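Local coordinates for TouB protein (Pseudomonas stutzeri, PDB 2INC) that probably serves as the small ubiquitin-fold subunit of a toluene o-xylene monooxygenase complex, a multi-subunit enzyme assembly, at residues I4-E9 and Q15-D20; Q27-C32 and L49-H54. All blocks are in the same frame, centred on the assembly; numbering follows the deposited sequence.

Contact 1: I4-E9 and Q15-D20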
# COMPACT_ATOMS: atom_id res chain seq x y z
N ILE C 4 7.26 -56.79 8.51
CA ILE C 4 8.66 -56.43 8.53
C ILE C 4 8.87 -55.15 7.72
O ILE C 4 7.99 -54.73 6.93
CB ILE C 4 9.60 -57.59 8.01
CG1 ILE C 4 9.23 -58.02 6.60
CG2 ILE C 4 9.59 -58.81 8.99
CD1 ILE C 4 10.06 -57.41 5.52
N MET C 5 10.05 -54.57 7.90
CA MET C 5 10.52 -53.39 7.14
C MET C 5 11.64 -53.81 6.18
O MET C 5 12.70 -54.32 6.59
CB MET C 5 11.05 -52.26 8.09
CG MET C 5 10.02 -51.76 9.15
SD MET C 5 8.45 -51.26 8.43
CE MET C 5 7.64 -50.49 9.84
N SER C 6 11.41 -53.56 4.91
CA SER C 6 12.28 -54.02 3.84
C SER C 6 13.18 -52.91 3.41
O SER C 6 12.68 -51.90 2.95
CB SER C 6 11.38 -54.41 2.66
OG SER C 6 12.15 -54.59 1.48
N ASN C 7 14.49 -53.10 3.57
CA ASN C 7 15.52 -52.21 3.08
C ASN C 7 16.16 -52.92 1.86
O ASN C 7 17.10 -53.72 1.99
CB ASN C 7 16.58 -52.01 4.19
CG ASN C 7 17.60 -50.94 3.86
OD1 ASN C 7 17.34 -50.05 3.03
ND2 ASN C 7 18.74 -50.98 4.51
N PHE C 8 15.64 -52.64 0.67
CA PHE C 8 15.98 -53.39 -0.52
C PHE C 8 17.24 -52.83 -1.17
O PHE C 8 17.40 -51.59 -1.27
CB PHE C 8 14.80 -53.37 -1.49
CG PHE C 8 14.83 -54.52 -2.46
CD1 PHE C 8 14.09 -55.68 -2.21
CD2 PHE C 8 15.62 -54.47 -3.61
CE1 PHE C 8 14.11 -56.77 -3.11
CE2 PHE C 8 15.65 -55.56 -4.50
CZ PHE C 8 14.91 -56.70 -4.23
N GLU C 9 18.17 -53.71 -1.60
CA GLU C 9 19.46 -53.22 -2.07
C GLU C 9 19.24 -52.33 -3.27
O GLU C 9 18.40 -52.63 -4.14
CB GLU C 9 20.41 -54.36 -2.44
CG GLU C 9 21.74 -53.87 -2.98
CD GLU C 9 22.77 -55.01 -3.12
OE1 GLU C 9 22.42 -56.20 -2.89
OE2 GLU C 9 23.92 -54.71 -3.48
N GLN C 15 10.62 -49.87 3.52
CA GLN C 15 9.19 -49.96 3.30
C GLN C 15 8.59 -51.02 4.17
O GLN C 15 9.28 -52.01 4.54
CB GLN C 15 8.89 -50.32 1.85
CG GLN C 15 9.41 -49.33 0.87
CD GLN C 15 9.21 -49.80 -0.52
OE1 GLN C 15 10.03 -50.60 -1.03
NE2 GLN C 15 8.10 -49.36 -1.15
N LEU C 16 7.30 -50.85 4.49
CA LEU C 16 6.58 -51.87 5.25
C LEU C 16 6.12 -52.99 4.28
O LEU C 16 5.48 -52.71 3.28
CB LEU C 16 5.39 -51.25 5.98
CG LEU C 16 4.36 -52.23 6.61
CD1 LEU C 16 4.95 -52.99 7.83
CD2 LEU C 16 3.11 -51.48 7.01
N VAL C 17 6.45 -54.23 4.61
CA VAL C 17 6.08 -55.39 3.77
C VAL C 17 5.56 -56.47 4.73
O VAL C 17 6.32 -56.98 5.56
CB VAL C 17 7.29 -55.91 2.98
CG1 VAL C 17 6.93 -57.15 2.18
CG2 VAL C 17 7.82 -54.86 2.03
N PRO C 18 4.25 -56.75 4.67
CA PRO C 18 3.74 -57.87 5.45
C PRO C 18 4.22 -59.19 4.85
O PRO C 18 4.25 -59.36 3.62
CB PRO C 18 2.21 -57.74 5.32
CG PRO C 18 1.98 -56.92 4.11
CD PRO C 18 3.21 -56.06 3.90
N VAL C 19 4.69 -60.08 5.70
CA VAL C 19 5.09 -61.40 5.24
C VAL C 19 4.28 -62.38 6.07
O VAL C 19 3.50 -61.96 6.91
CB VAL C 19 6.62 -61.65 5.41
CG1 VAL C 19 7.44 -60.71 4.54
CG2 VAL C 19 7.06 -61.54 6.85
N ASP C 20 4.45 -63.68 5.83
CA ASP C 20 3.79 -64.70 6.65
C ASP C 20 4.81 -65.41 7.53
O ASP C 20 5.94 -65.60 7.10
CB ASP C 20 3.16 -65.73 5.73
CG ASP C 20 2.20 -66.62 6.47
OD1 ASP C 20 1.01 -66.22 6.64
OD2 ASP C 20 2.65 -67.72 6.88
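The N-terminal beta hairpin of this ubiquitin-like (beta-grasp) domain sets Ile4, Met5 and Ser6 of strand 2-8 against Val17, Leu16 and Gln15 of strand 14-19. The register is antiparallel. Ile4-Val17 and Ser6-Gln15 are hydrogen-bonded pairs that flank the non-hydrogen-bonded pair Met5-Leu16. Val17 N donates to Ile4 O at 2.8 Å. The return bond, Ile4 N to Val17 O, is 3.1 Å. Ser6 N reaches Gln15 O at 2.7 Å, and Gln15 N reaches Ser6 O at 2.9 Å. On one face the side chains of Ile4 and Val17 run alongside each other. Chi1 of 58° puts Ile4 CG1 between its own backbone N and carbonyl carbon, 3.3 Å from Val17 O and 3.8 Å from Val19 CG1. Farther along this face, Val17 CG2 meets Ser6 CB at 3.6 Å. On the reverse face Met5, bent at chi2, lays SD against Leu16 CB (3.9 Å). The chain of another protein forms backbone hydrogen bonds with Leu16. Helix 25-33 covers the Ile4-Ser6-Val19 face through Cys32 and Val28, while strand 76-82 continues the sheet beyond strand 2-8 by backbone bonds to Met5 and Asn7.

Contact 2: Q27-C32 and L49-H54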
# COMPACT_ATOMS: atom_id res chain seq x y z
N GLN C 27 10.80 -66.60 -0.03
CA GLN C 27 9.45 -66.06 -0.29
C GLN C 27 9.27 -64.65 0.32
O GLN C 27 8.46 -63.85 -0.16
CB GLN C 27 8.36 -66.98 0.24
CG GLN C 27 8.34 -68.31 -0.51
CD GLN C 27 7.66 -69.41 0.26
OE1 GLN C 27 7.96 -69.66 1.44
NE2 GLN C 27 6.73 -70.11 -0.42
N VAL C 28 10.03 -64.37 1.38
CA VAL C 28 10.08 -63.01 1.93
C VAL C 28 10.69 -62.06 0.91
O VAL C 28 10.13 -61.01 0.63
CB VAL C 28 10.87 -62.97 3.24
CG1 VAL C 28 11.18 -61.55 3.64
CG2 VAL C 28 10.07 -63.65 4.34
N ALA C 29 11.85 -62.44 0.34
CA ALA C 29 12.54 -61.60 -0.64
C ALA C 29 11.64 -61.32 -1.84
O ALA C 29 11.60 -60.19 -2.38
CB ALA C 29 13.86 -62.24 -1.06
N GLU C 30 10.89 -62.34 -2.25
CA GLU C 30 9.89 -62.18 -3.31
C GLU C 30 8.88 -61.08 -2.98
O GLU C 30 8.65 -60.18 -3.80
CB GLU C 30 9.16 -63.52 -3.53
CG GLU C 30 7.90 -63.47 -4.37
CD GLU C 30 8.19 -63.28 -5.88
OE1 GLU C 30 9.40 -63.14 -6.25
OE2 GLU C 30 7.21 -63.29 -6.69
N LYS C 31 8.28 -61.18 -1.81
CA LYS C 31 7.32 -60.22 -1.33
C LYS C 31 7.90 -58.81 -1.26
O LYS C 31 7.27 -57.88 -1.69
CB LYS C 31 6.77 -60.65 0.03
CG LYS C 31 5.57 -61.60 -0.12
CD LYS C 31 5.30 -62.32 1.17
CE LYS C 31 4.01 -63.10 1.12
NZ LYS C 31 3.90 -63.93 2.37
N CYS C 32 9.12 -58.69 -0.76
CA CYS C 32 9.84 -57.42 -0.79
C CYS C 32 10.12 -56.91 -2.21
O CYS C 32 9.81 -55.75 -2.53
CB CYS C 32 11.15 -57.57 -0.03
SG CYS C 32 10.84 -57.89 1.74
N LEU C 49 18.42 -63.23 -4.48
CA LEU C 49 18.05 -62.30 -3.39
C LEU C 49 18.18 -62.98 -2.05
O LEU C 49 17.55 -64.02 -1.80
CB LEU C 49 16.60 -61.81 -3.53
CG LEU C 49 16.24 -61.12 -4.83
CD1 LEU C 49 14.82 -60.60 -4.79
CD2 LEU C 49 17.23 -60.00 -5.07
N ARG C 50 19.00 -62.41 -1.18
CA ARG C 50 19.14 -62.94 0.19
C ARG C 50 18.50 -62.01 1.24
O ARG C 50 18.26 -60.82 0.96
CB ARG C 50 20.62 -63.19 0.48
CG ARG C 50 21.21 -64.27 -0.47
CD ARG C 50 20.43 -65.59 -0.35
NE ARG C 50 20.45 -66.13 1.01
CZ ARG C 50 21.53 -66.61 1.63
NH1 ARG C 50 22.70 -66.64 1.01
NH2 ARG C 50 21.44 -67.07 2.88
N VAL C 51 18.21 -62.54 2.43
CA VAL C 51 17.66 -61.74 3.56
C VAL C 51 18.67 -61.65 4.72
O VAL C 51 19.09 -62.69 5.25
CB VAL C 51 16.31 -62.34 4.06
CG1 VAL C 51 15.68 -61.45 5.14
CG2 VAL C 51 15.34 -62.52 2.92
N ARG C 52 19.08 -60.44 5.13
CA ARG C 52 19.82 -60.31 6.40
C ARG C 52 19.20 -59.31 7.35
O ARG C 52 18.59 -58.31 6.93
CB ARG C 52 21.31 -60.00 6.22
CG ARG C 52 21.58 -58.86 5.36
CD ARG C 52 22.97 -58.26 5.57
NE ARG C 52 22.98 -57.04 4.76
CZ ARG C 52 24.06 -56.45 4.25
NH1 ARG C 52 25.27 -56.97 4.48
NH2 ARG C 52 23.92 -55.35 3.51
N ARG C 53 19.34 -59.60 8.64
CA ARG C 53 18.83 -58.75 9.69
C ARG C 53 19.63 -57.43 9.64
O ARG C 53 20.86 -57.46 9.72
CB ARG C 53 19.00 -59.45 11.03
CG ARG C 53 18.38 -58.73 12.21
CD ARG C 53 18.86 -59.33 13.52
NE ARG C 53 18.00 -60.45 13.85
CZ ARG C 53 18.41 -61.64 14.30
NH1 ARG C 53 19.71 -61.90 14.49
NH2 ARG C 53 17.50 -62.58 14.54
N HIS C 54 18.93 -56.30 9.48
CA HIS C 54 19.60 -55.02 9.27
C HIS C 54 20.51 -54.70 10.44
O HIS C 54 21.65 -54.28 10.24
CB HIS C 54 18.61 -53.86 9.06
CG HIS C 54 19.28 -52.56 8.68
ND1 HIS C 54 19.40 -51.50 9.56
CD2 HIS C 54 19.86 -52.17 7.53
CE1 HIS C 54 20.05 -50.52 8.96
NE2 HIS C 54 20.34 -50.90 7.73
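Val28 O, the carbonyl of a residue that packs on Val51, takes Cys32 N at 2.9 Å, an i to i+4 backbone bond that fixes this turn of helix 25-33. The turn lies over strand 48-53 in the beta-grasp manner, a helix laid across the face of a mixed sheet. The short axes support this, since they come within 7.9 Å and their N-to-C directions make an angle of 100°, nearly perpendicular. No hydrogen bond crosses between 27-32 and 49-54, and the side-chain contacts across it are apolar.

Ala29 carries most of it on the helix side. Its CB points at the strand and meets Leu49 CB at 3.7 Å, and the small side chain is consistent with the close approach of 6.2 Å between Ala29 CA and Leu49 CA. A second strand residue, Val51, sits two positions on and turns to the same face. Its CG2 is shared: it lies 4.3 Å from Ala29 CB and 4.3 Å from Val28 CG1, touching two successive helix residues. For Val28 the methyl that makes this touch is CG1, placed anti to the backbone N (chi1 168°), whereas Val28 CG2 stays 5.6 Å from Val51 CG2.

The intervening Arg50 points away from the helix, and its NH2 bonds to Phe60 O. Val51 also packs on Phe60 of strand 59-60, and Leu49 on Phe8 and Phe81, so the aliphatic patch joins the helix to several strands. In Leu49 the chain is extended at chi2 (-176°), which carries CD1 past the alanine methyl to a point 4.0 Å from Ala29 O.

From the N terminus the chain first runs along strand 2-8 and turns back, and contact 1 closes that short hairpin with five residues between its segments. The path then enters helix 25-33, the next element after strand 14-19. Contact 2 opens there and closes a longer loop when strand 48-53 packs against the helix. The two are therefore in series, neither crossing nor enclosing the other. Their centres are about 8 Å apart, and they meet, among other places, at Cys32, whose CB lies 3.5 Å from Ser6 OG. The last strand of the chain, 76-82, lies between 2-8 and 48-53 in the sheet. Helix 25-33 touches both of these flanking strands.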